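Local coordinates for putative uronate isomerase (Thermotoga maritima, PDB 4NAR), which is of uncertain function but carries a lactate racemase N-terminal domain, consistent with a lactate racemase-type activity, at residues A[17-22]-A[236-241]; A[190-195]-A[289-294]; A[260-265]-A[418-423]. All coordinates share one frame; numbering follows the deposited sequence.

Contact 1 (A[17-22]-A[236-241])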
loop_
_atom_site.group_PDB
_atom_site.type_symbol
_atom_site.label_atom_id
_atom_site.label_comp_id
_atom_site.label_asym_id
_atom_site.label_seq_id
_atom_site.Cartn_x
_atom_site.Cartn_y
_atom_site.Cartn_z
ATOM N N GLU A 17 6.161 -3.309 -27.060
ATOM C CA GLU A 17 7.529 -3.332 -27.586
ATOM C C GLU A 17 8.533 -3.642 -26.474
ATOM O O GLU A 17 9.464 -4.420 -26.663
ATOM C CB GLU A 17 7.876 -2.004 -28.282
ATOM C CG GLU A 17 9.386 -1.758 -28.506
ATOM C CD GLU A 17 10.009 -2.616 -29.626
ATOM O OE1 GLU A 17 10.004 -2.174 -30.806
ATOM O OE2 GLU A 17 10.526 -3.721 -29.322
ATOM N N GLY A 18 8.326 -3.035 -25.312
ATOM C CA GLY A 18 9.150 -3.306 -24.145
ATOM C C GLY A 18 9.029 -4.749 -23.682
ATOM O O GLY A 18 10.038 -5.423 -23.459
ATOM N N LEU A 19 7.795 -5.231 -23.555
ATOM C CA LEU A 19 7.551 -6.595 -23.093
ATOM C C LEU A 19 8.036 -7.637 -24.098
ATOM O O LEU A 19 8.534 -8.702 -23.709
ATOM C CB LEU A 19 6.068 -6.804 -22.768
ATOM C CG LEU A 19 5.509 -5.891 -21.658
ATOM C CD1 LEU A 19 4.037 -6.197 -21.376
ATOM C CD2 LEU A 19 6.334 -5.971 -20.366
ATOM N N SER A 20 7.885 -7.332 -25.386
ATOM C CA SER A 20 8.376 -8.232 -26.425
ATOM C C SER A 20 9.886 -8.382 -26.263
ATOM O O SER A 20 10.426 -9.493 -26.291
ATOM C CB SER A 20 8.049 -7.690 -27.821
ATOM O OG SER A 20 7.949 -8.749 -28.762
ATOM N N LYS A 21 10.544 -7.243 -26.070
ATOM C CA LYS A 21 11.984 -7.184 -25.883
ATOM C C LYS A 21 12.416 -8.042 -24.687
ATOM O O LYS A 21 13.298 -8.900 -24.814
ATOM C CB LYS A 21 12.406 -5.725 -25.693
ATOM C CG LYS A 21 13.898 -5.504 -25.489
ATOM C CD LYS A 21 14.216 -4.008 -25.388
ATOM C CE LYS A 21 15.716 -3.765 -25.211
ATOM N NZ LYS A 21 16.026 -2.373 -24.757
ATOM N N LEU A 22 11.776 -7.821 -23.538
ATOM C CA LEU A 22 12.060 -8.585 -22.317
ATOM C C LEU A 22 11.880 -10.110 -22.483
ATOM O O LEU A 22 12.725 -10.895 -22.020
ATOM C CB LEU A 22 11.195 -8.060 -21.169
ATOM C CG LEU A 22 10.930 -8.983 -19.980
ATOM C CD1 LEU A 22 12.123 -9.029 -19.036
ATOM C CD2 LEU A 22 9.687 -8.515 -19.252
ATOM N N LEU A 236 6.795 2.700 -17.363
ATOM C CA LEU A 236 6.964 1.313 -16.962
ATOM C C LEU A 236 8.469 1.058 -16.901
ATOM O O LEU A 236 9.132 0.957 -17.944
ATOM C CB LEU A 236 6.307 0.378 -17.988
ATOM C CG LEU A 236 5.636 -0.916 -17.496
ATOM C CD1 LEU A 236 5.829 -2.066 -18.502
ATOM C CD2 LEU A 236 6.094 -1.337 -16.095
ATOM N N TYR A 237 9.023 0.991 -15.694
ATOM C CA TYR A 237 10.457 0.775 -15.548
ATOM C C TYR A 237 10.732 -0.712 -15.330
ATOM O O TYR A 237 10.414 -1.271 -14.266
ATOM C CB TYR A 237 11.014 1.628 -14.410
ATOM C CG TYR A 237 10.855 3.108 -14.659
ATOM C CD1 TYR A 237 11.114 3.651 -15.915
ATOM C CD2 TYR A 237 10.434 3.968 -13.649
ATOM C CE1 TYR A 237 10.966 5.016 -16.160
ATOM C CE2 TYR A 237 10.278 5.330 -13.882
ATOM C CZ TYR A 237 10.550 5.852 -15.143
ATOM O OH TYR A 237 10.407 7.208 -15.394
ATOM N N ILE A 238 11.313 -1.356 -16.340
ATOM C CA ILE A 238 11.552 -2.792 -16.303
ATOM C C ILE A 238 13.009 -3.069 -15.950
ATOM O O ILE A 238 13.911 -2.512 -16.571
ATOM C CB ILE A 238 11.224 -3.437 -17.664
ATOM C CG1 ILE A 238 9.806 -3.043 -18.110
ATOM C CG2 ILE A 238 11.412 -4.958 -17.600
ATOM C CD1 ILE A 238 9.281 -3.795 -19.340
ATOM N N ASP A 239 13.249 -3.927 -14.964
ATOM C CA ASP A 239 14.609 -4.199 -14.544
ATOM C C ASP A 239 14.703 -5.578 -13.903
ATOM O O ASP A 239 13.692 -6.278 -13.766
ATOM C CB ASP A 239 15.085 -3.106 -13.595
ATOM C CG ASP A 239 16.601 -2.978 -13.563
ATOM O OD1 ASP A 239 17.300 -3.978 -13.898
ATOM O OD2 ASP A 239 17.092 -1.886 -13.185
ATOM N N GLU A 240 15.906 -5.986 -13.516
ATOM C CA GLU A 240 16.105 -7.383 -13.121
ATOM C C GLU A 240 16.850 -7.551 -11.789
ATOM O O GLU A 240 17.807 -6.826 -11.490
ATOM C CB GLU A 240 16.803 -8.177 -14.250
ATOM C CG GLU A 240 17.111 -9.640 -13.876
ATOM C CD GLU A 240 17.550 -10.531 -15.049
ATOM O OE1 GLU A 240 17.898 -10.011 -16.141
ATOM O OE2 GLU A 240 17.557 -11.777 -14.866
ATOM N N GLY A 241 16.401 -8.513 -10.986
ATOM C CA GLY A 241 17.084 -8.862 -9.751
ATOM C C GLY A 241 16.917 -7.801 -8.672
ATOM O O GLY A 241 16.335 -6.726 -8.910
#
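L236 meets the helix through a single methyl: its CD1 lies 4.4 Å from CD2 of L19, a loose apolar touch, while the side chain also touches L5 of strand 5-6. One residue on, the side chain of Y237 packs instead against helix 241-259. I238 then carries most of the contact. Its CG1 branch stands anti to the carbonyl carbon (chi1 -53°) and runs on extended, which sends CD1 to the helix, where it comes within 3.8 Å of L19 CD2; the two side chains cross at about a right angle. G18 lies beside this methyl, its C atom 4.5 Å from I238 CD1, and a side chain there would point at it. This is helix-on-sheet packing in an alpha/beta domain: helix 12-24 packs on the mixed sheet that contains strand 231-240, and the axes of 17-22 and 236-240 approach to 10.5 Å, with their N-to-C directions 8° apart. The second branch of I238 serves the next helical turn, CG2 lying 4.3 Å from L22 CD2. L22 also touches F219 of strand 217-227, next to 231-240 in the sheet, and beyond I238 the side chain of D239 faces away from the helix.

Contact 2 (A[190-195]-A[289-294])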
loop_
_atom_site.group_PDB
_atom_site.type_symbol
_atom_site.label_atom_id
_atom_site.label_comp_id
_atom_site.label_asym_id
_atom_site.label_seq_id
_atom_site.Cartn_x
_atom_site.Cartn_y
_atom_site.Cartn_z
ATOM N N LYS A 190 6.564 13.498 8.417
ATOM C CA LYS A 190 7.960 13.464 7.968
ATOM C C LYS A 190 8.195 12.421 6.868
ATOM O O LYS A 190 8.984 12.640 5.937
ATOM C CB LYS A 190 8.897 13.180 9.139
ATOM C CG LYS A 190 8.750 14.150 10.291
ATOM C CD LYS A 190 10.037 14.907 10.564
ATOM C CE LYS A 190 10.013 15.544 11.962
ATOM N NZ LYS A 190 10.781 16.834 12.005
ATOM N N LEU A 191 7.510 11.285 6.981
ATOM C CA LEU A 191 7.833 10.108 6.172
ATOM C C LEU A 191 7.248 10.111 4.747
ATOM O O LEU A 191 7.976 9.875 3.764
ATOM C CB LEU A 191 7.439 8.820 6.918
ATOM C CG LEU A 191 7.936 7.487 6.333
ATOM C CD1 LEU A 191 8.471 6.561 7.432
ATOM C CD2 LEU A 191 6.829 6.794 5.532
ATOM N N ILE A 192 5.945 10.367 4.627
ATOM C CA ILE A 192 5.275 10.218 3.330
ATOM C C ILE A 192 5.984 10.992 2.199
ATOM O O ILE A 192 6.448 12.126 2.400
ATOM C CB ILE A 192 3.772 10.592 3.413
ATOM C CG1 ILE A 192 3.013 10.047 2.198
ATOM C CG2 ILE A 192 3.574 12.108 3.589
ATOM C CD1 ILE A 192 1.491 9.973 2.407
ATOM N N GLY A 193 6.113 10.356 1.032
ATOM C CA GLY A 193 6.803 10.975 -0.092
ATOM C C GLY A 193 8.319 11.171 0.044
ATOM O O GLY A 193 8.892 12.032 -0.628
ATOM N N THR A 194 8.974 10.376 0.892
ATOM C CA THR A 194 10.437 10.317 0.935
ATOM C C THR A 194 10.911 8.998 0.324
ATOM O O THR A 194 10.330 7.947 0.592
ATOM C CB THR A 194 10.969 10.380 2.385
ATOM O OG1 THR A 194 10.465 9.254 3.129
ATOM C CG2 THR A 194 10.554 11.682 3.069
ATOM N N VAL A 195 11.968 9.048 -0.486
ATOM C CA VAL A 195 12.505 7.847 -1.116
ATOM C C VAL A 195 13.056 6.859 -0.080
ATOM O O VAL A 195 12.813 5.653 -0.170
ATOM C CB VAL A 195 13.608 8.193 -2.158
ATOM C CG1 VAL A 195 14.245 6.907 -2.730
ATOM C CG2 VAL A 195 13.020 9.063 -3.284
ATOM N N SER A 289 -7.068 10.424 5.056
ATOM C CA SER A 289 -6.401 11.201 6.099
ATOM C C SER A 289 -4.884 11.363 5.842
ATOM O O SER A 289 -4.354 12.490 5.907
ATOM C CB SER A 289 -6.660 10.593 7.475
ATOM O OG SER A 289 -5.808 11.160 8.461
ATOM N N TYR A 290 -4.193 10.257 5.534
ATOM C CA TYR A 290 -2.727 10.300 5.384
ATOM C C TYR A 290 -2.269 11.340 4.361
ATOM O O TYR A 290 -1.250 12.013 4.569
ATOM C CB TYR A 290 -2.136 8.953 4.956
ATOM C CG TYR A 290 -2.727 7.734 5.618
ATOM C CD1 TYR A 290 -3.075 7.734 6.968
ATOM C CD2 TYR A 290 -2.938 6.570 4.888
ATOM C CE1 TYR A 290 -3.610 6.611 7.562
ATOM C CE2 TYR A 290 -3.479 5.434 5.477
ATOM C CZ TYR A 290 -3.815 5.461 6.813
ATOM O OH TYR A 290 -4.361 4.335 7.397
ATOM N N LYS A 291 -2.997 11.457 3.249
ATOM C CA LYS A 291 -2.554 12.337 2.159
ATOM C C LYS A 291 -2.678 13.819 2.497
ATOM O O LYS A 291 -2.192 14.671 1.747
ATOM C CB LYS A 291 -3.293 12.042 0.849
ATOM C CG LYS A 291 -3.043 10.642 0.300
ATOM C CD LYS A 291 -1.559 10.370 0.141
ATOM C CE LYS A 291 -1.277 9.568 -1.125
ATOM N NZ LYS A 291 -1.782 8.152 -1.124
ATOM N N LEU A 292 -3.298 14.118 3.638
ATOM C CA LEU A 292 -3.500 15.501 4.048
ATOM C C LEU A 292 -2.694 15.889 5.297
ATOM O O LEU A 292 -2.967 16.920 5.915
ATOM C CB LEU A 292 -4.997 15.755 4.266
ATOM C CG LEU A 292 -5.865 15.565 3.001
ATOM C CD1 LEU A 292 -7.370 15.623 3.302
ATOM C CD2 LEU A 292 -5.475 16.577 1.896
ATOM N N GLN A 293 -1.693 15.087 5.658
ATOM C CA GLN A 293 -1.001 15.283 6.945
ATOM C C GLN A 293 0.374 15.958 6.919
ATOM O O GLN A 293 1.003 16.101 7.974
ATOM C CB GLN A 293 -0.894 13.960 7.709
ATOM C CG GLN A 293 -2.217 13.466 8.270
ATOM C CD GLN A 293 -2.050 12.218 9.126
ATOM O OE1 GLN A 293 -1.053 12.068 9.863
ATOM N NE2 GLN A 293 -3.019 11.300 9.018
ATOM N N ARG A 294 0.860 16.357 5.744
ATOM C CA ARG A 294 2.009 17.255 5.720
ATOM C C ARG A 294 1.726 18.500 6.560
ATOM O O ARG A 294 0.569 18.956 6.650
ATOM C CB ARG A 294 2.424 17.606 4.294
ATOM C CG ARG A 294 3.300 16.508 3.720
ATOM C CD ARG A 294 4.107 16.941 2.528
ATOM N NE ARG A 294 5.093 15.908 2.234
ATOM C CZ ARG A 294 5.724 15.772 1.071
ATOM N NH1 ARG A 294 5.483 16.621 0.075
ATOM N NH2 ARG A 294 6.591 14.773 0.905
HETATM O O HOH W 1 6.503 14.011 4.250
#
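I192 lays its CD1 methyl against the aliphatic part of K291, 3.8 Å from K291 CD, the two side chains crossing at about a right angle. The contact joins two beta turns, type II from L191 to T194 and type I from Y290 to Q293. With CG1 of I192 anti to the backbone N (chi1 -163°), the methyl also reaches the backbone O of Y290, 4.0 Å away. The amino end of K291 goes elsewhere, to the carbonyl of G416. R294 supplies the polar half. Its chain is extended from CG to NE, and NH2 donates to I192 O at 3.0 Å in a bent bond (146° at the hydrogen), with the acceptor tilted 23° out of the guanidinium plane. NH1 forms a salt bridge with D421. A leucine in place of R294 would probably leave I192 O without its direct donor from segment 289-294 and D421 without its cationic mate. The G193 carbonyl oxygen lies at the guanidinium edge; a side chain on this residue would run into NH2, and its positive phi suits glycine as well. A water completes the link, donating to I192 O at 2.6 Å and accepting from R294 NE at 3.1 Å.

Contact 3 (A[260-265]-A[418-423])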
loop_
_atom_site.group_PDB
_atom_site.type_symbol
_atom_site.label_atom_id
_atom_site.label_comp_id
_atom_site.label_asym_id
_atom_site.label_seq_id
_atom_site.Cartn_x
_atom_site.Cartn_y
_atom_site.Cartn_z
ATOM N N HIS A 260 2.657 13.358 -8.429
ATOM C CA HIS A 260 1.661 12.976 -7.422
ATOM C C HIS A 260 1.511 13.932 -6.229
ATOM O O HIS A 260 0.821 13.622 -5.253
ATOM C CB HIS A 260 1.914 11.543 -6.949
ATOM C CG HIS A 260 1.788 10.519 -8.033
ATOM N ND1 HIS A 260 2.551 9.370 -8.067
ATOM C CD2 HIS A 260 0.973 10.458 -9.116
ATOM C CE1 HIS A 260 2.211 8.645 -9.117
ATOM N NE2 HIS A 260 1.254 9.285 -9.770
ATOM N N VAL A 261 2.140 15.099 -6.307
ATOM C CA VAL A 261 1.955 16.102 -5.264
ATOM C C VAL A 261 1.108 17.298 -5.738
ATOM O O VAL A 261 1.466 17.984 -6.698
ATOM C CB VAL A 261 3.303 16.574 -4.667
ATOM C CG1 VAL A 261 3.075 17.644 -3.582
ATOM C CG2 VAL A 261 4.065 15.395 -4.087
ATOM N N LYS A 262 -0.027 17.515 -5.066
ATOM C CA LYS A 262 -0.866 18.693 -5.268
ATOM C C LYS A 262 -0.467 19.807 -4.305
ATOM O O LYS A 262 -0.253 19.573 -3.108
ATOM C CB LYS A 262 -2.346 18.358 -5.043
ATOM C CG LYS A 262 -2.954 17.357 -6.040
ATOM C CD LYS A 262 -2.891 17.876 -7.472
ATOM C CE LYS A 262 -3.809 17.070 -8.390
ATOM N NZ LYS A 262 -3.612 17.464 -9.826
ATOM N N TYR A 263 -0.378 21.028 -4.818
ATOM C CA TYR A 263 -0.005 22.158 -3.971
ATOM C C TYR A 263 -1.180 23.085 -3.725
ATOM O O TYR A 263 -1.996 23.316 -4.620
ATOM C CB TYR A 263 1.183 22.930 -4.555
ATOM C CG TYR A 263 2.455 22.116 -4.589
ATOM C CD1 TYR A 263 2.785 21.356 -5.708
ATOM C CD2 TYR A 263 3.315 22.086 -3.492
ATOM C CE1 TYR A 263 3.951 20.593 -5.739
ATOM C CE2 TYR A 263 4.482 21.323 -3.512
ATOM C CZ TYR A 263 4.793 20.578 -4.638
ATOM O OH TYR A 263 5.949 19.824 -4.673
ATOM N N ILE A 264 -1.273 23.583 -2.494
ATOM C CA ILE A 264 -2.252 24.601 -2.130
ATOM C C ILE A 264 -1.531 25.694 -1.359
ATOM O O ILE A 264 -0.417 25.490 -0.884
ATOM C CB ILE A 264 -3.394 24.028 -1.274
ATOM C CG1 ILE A 264 -2.861 23.567 0.084
ATOM C CG2 ILE A 264 -4.099 22.910 -2.023
ATOM C CD1 ILE A 264 -3.929 23.066 1.040
ATOM N N ASP A 265 -2.160 26.854 -1.226
ATOM C CA ASP A 265 -1.477 27.996 -0.613
ATOM C C ASP A 265 -2.011 28.369 0.777
ATOM O O ASP A 265 -1.322 29.042 1.557
ATOM C CB ASP A 265 -1.512 29.199 -1.560
ATOM C CG ASP A 265 -2.650 29.115 -2.553
ATOM O OD1 ASP A 265 -3.821 29.272 -2.132
ATOM O OD2 ASP A 265 -2.371 28.879 -3.751
ATOM N N TYR A 418 -3.661 11.582 -4.324
ATOM C CA TYR A 418 -2.599 12.596 -4.367
ATOM C C TYR A 418 -2.126 13.081 -3.001
ATOM O O TYR A 418 -2.934 13.216 -2.079
ATOM C CB TYR A 418 -3.058 13.794 -5.203
ATOM C CG TYR A 418 -3.144 13.428 -6.651
ATOM C CD1 TYR A 418 -4.239 12.733 -7.137
ATOM C CD2 TYR A 418 -2.099 13.712 -7.531
ATOM C CE1 TYR A 418 -4.318 12.356 -8.467
ATOM C CE2 TYR A 418 -2.166 13.339 -8.873
ATOM C CZ TYR A 418 -3.284 12.658 -9.332
ATOM O OH TYR A 418 -3.373 12.269 -10.653
ATOM N N LEU A 419 -0.819 13.342 -2.891
ATOM C CA LEU A 419 -0.218 13.945 -1.697
ATOM C C LEU A 419 -0.400 15.461 -1.784
ATOM O O LEU A 419 -0.084 16.075 -2.812
ATOM C CB LEU A 419 1.279 13.656 -1.659
ATOM C CG LEU A 419 2.014 13.355 -0.353
ATOM C CD1 LEU A 419 3.474 13.817 -0.476
ATOM C CD2 LEU A 419 1.334 13.948 0.871
ATOM N N TYR A 420 -0.912 16.068 -0.720
ATOM C CA TYR A 420 -1.065 17.517 -0.691
ATOM C C TYR A 420 0.096 18.207 0.027
ATOM O O TYR A 420 0.619 17.691 1.023
ATOM C CB TYR A 420 -2.420 17.897 -0.090
ATOM C CG TYR A 420 -3.508 17.791 -1.123
ATOM C CD1 TYR A 420 -4.056 16.554 -1.466
ATOM C CD2 TYR A 420 -3.953 18.915 -1.798
ATOM C CE1 TYR A 420 -5.039 16.451 -2.435
ATOM C CE2 TYR A 420 -4.936 18.824 -2.762
ATOM C CZ TYR A 420 -5.472 17.596 -3.086
ATOM O OH TYR A 420 -6.445 17.523 -4.058
ATOM N N ASP A 421 0.528 19.349 -0.507
ATOM C CA ASP A 421 1.557 20.147 0.151
ATOM C C ASP A 421 1.238 21.646 0.042
ATOM O O ASP A 421 0.454 22.062 -0.820
ATOM C CB ASP A 421 2.946 19.830 -0.410
ATOM C CG ASP A 421 4.049 19.950 0.651
ATOM O OD1 ASP A 421 3.792 20.588 1.712
ATOM O OD2 ASP A 421 5.168 19.408 0.431
ATOM N N LEU A 422 1.817 22.439 0.944
ATOM C CA LEU A 422 1.681 23.901 0.913
ATOM C C LEU A 422 2.659 24.513 -0.089
ATOM O O LEU A 422 3.866 24.228 -0.041
ATOM C CB LEU A 422 1.937 24.506 2.299
ATOM C CG LEU A 422 0.759 24.685 3.259
ATOM C CD1 LEU A 422 1.229 25.372 4.545
ATOM C CD2 LEU A 422 -0.355 25.487 2.599
ATOM N N LYS A 423 2.140 25.354 -0.984
ATOM C CA LYS A 423 2.943 25.916 -2.076
ATOM C C LYS A 423 3.739 27.145 -1.652
ATOM O O LYS A 423 3.820 27.456 -0.462
ATOM C CB LYS A 423 2.063 26.242 -3.286
ATOM C CG LYS A 423 1.951 27.714 -3.617
ATOM C CD LYS A 423 1.380 27.891 -5.031
ATOM C CE LYS A 423 -0.011 27.260 -5.159
ATOM N NZ LYS A 423 -0.543 27.253 -6.569
#
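K262 starts with CG anti to its carbonyl carbon (chi1 -65°) and the chain bends at chi2 (-61°), a course that takes it between two tyrosines of segment 418-423. Its CB sits over one face of the Y420 ring, 3.7 Å from the centroid, in a CH-pi contact; farther out, CE lies over a face of Y418, 4.1 Å from that centroid. The ammonium NZ follows as a more distant cation-pi partner of Y418, whose hydroxyl is bound to the carbonyl of E227. I264 CG2 approaches the same Y420 ring at its edge. On the other face of the pair, V261 lies alongside L419, its CG2 4.0 Å from L419 CD1, and Y263 runs side by side with D421. Ring and carboxylate planes there are only 11° apart, but the touch is made by D421 CB, 3.8 Å from Y263 CE2. Of the D421 carboxylate, OD1 accepts from the backbone N of L422. Between the strands, five backbone hydrogen bonds run back and forth, from L419 N to H260 O at the start to K423 N to I264 O (2.6 Å) at the end. At that end D265 OD2 and K423 NZ form a long salt bridge of 3.7 Å. Each of V261, K262, Y263 and I264 bridges its counterpart in L419 to L422, in the hydrogen-bonding pattern of a two-stranded parallel beta sheet, here uniting the strand after helix 241-259 with the C-terminal end of the modelled chain.

How the contacts relate
Contacts 2 and 3 adjoin, their centres 11 Å apart, whereas contact 1 lies about 30 Å from contact 2 and 32 Å from contact 3, centre to centre. R294 NH1 and D421 OD2, 2.8 Å apart, form a salt bridge between contacts 2 and 3, and L419 packs against both I192 and R294. Along the chain, contact 1 closes before contact 3 opens, while contact 2 interleaves with each. Helix 241-259 leads from strand 231-240 of contact 1 directly to strand 261-264 of contact 3. The seven-stranded mixed sheet at contact 1 is thus linked in sequence to the small parallel pair, where Y420 N probably also bonds to K291 O of contact 2.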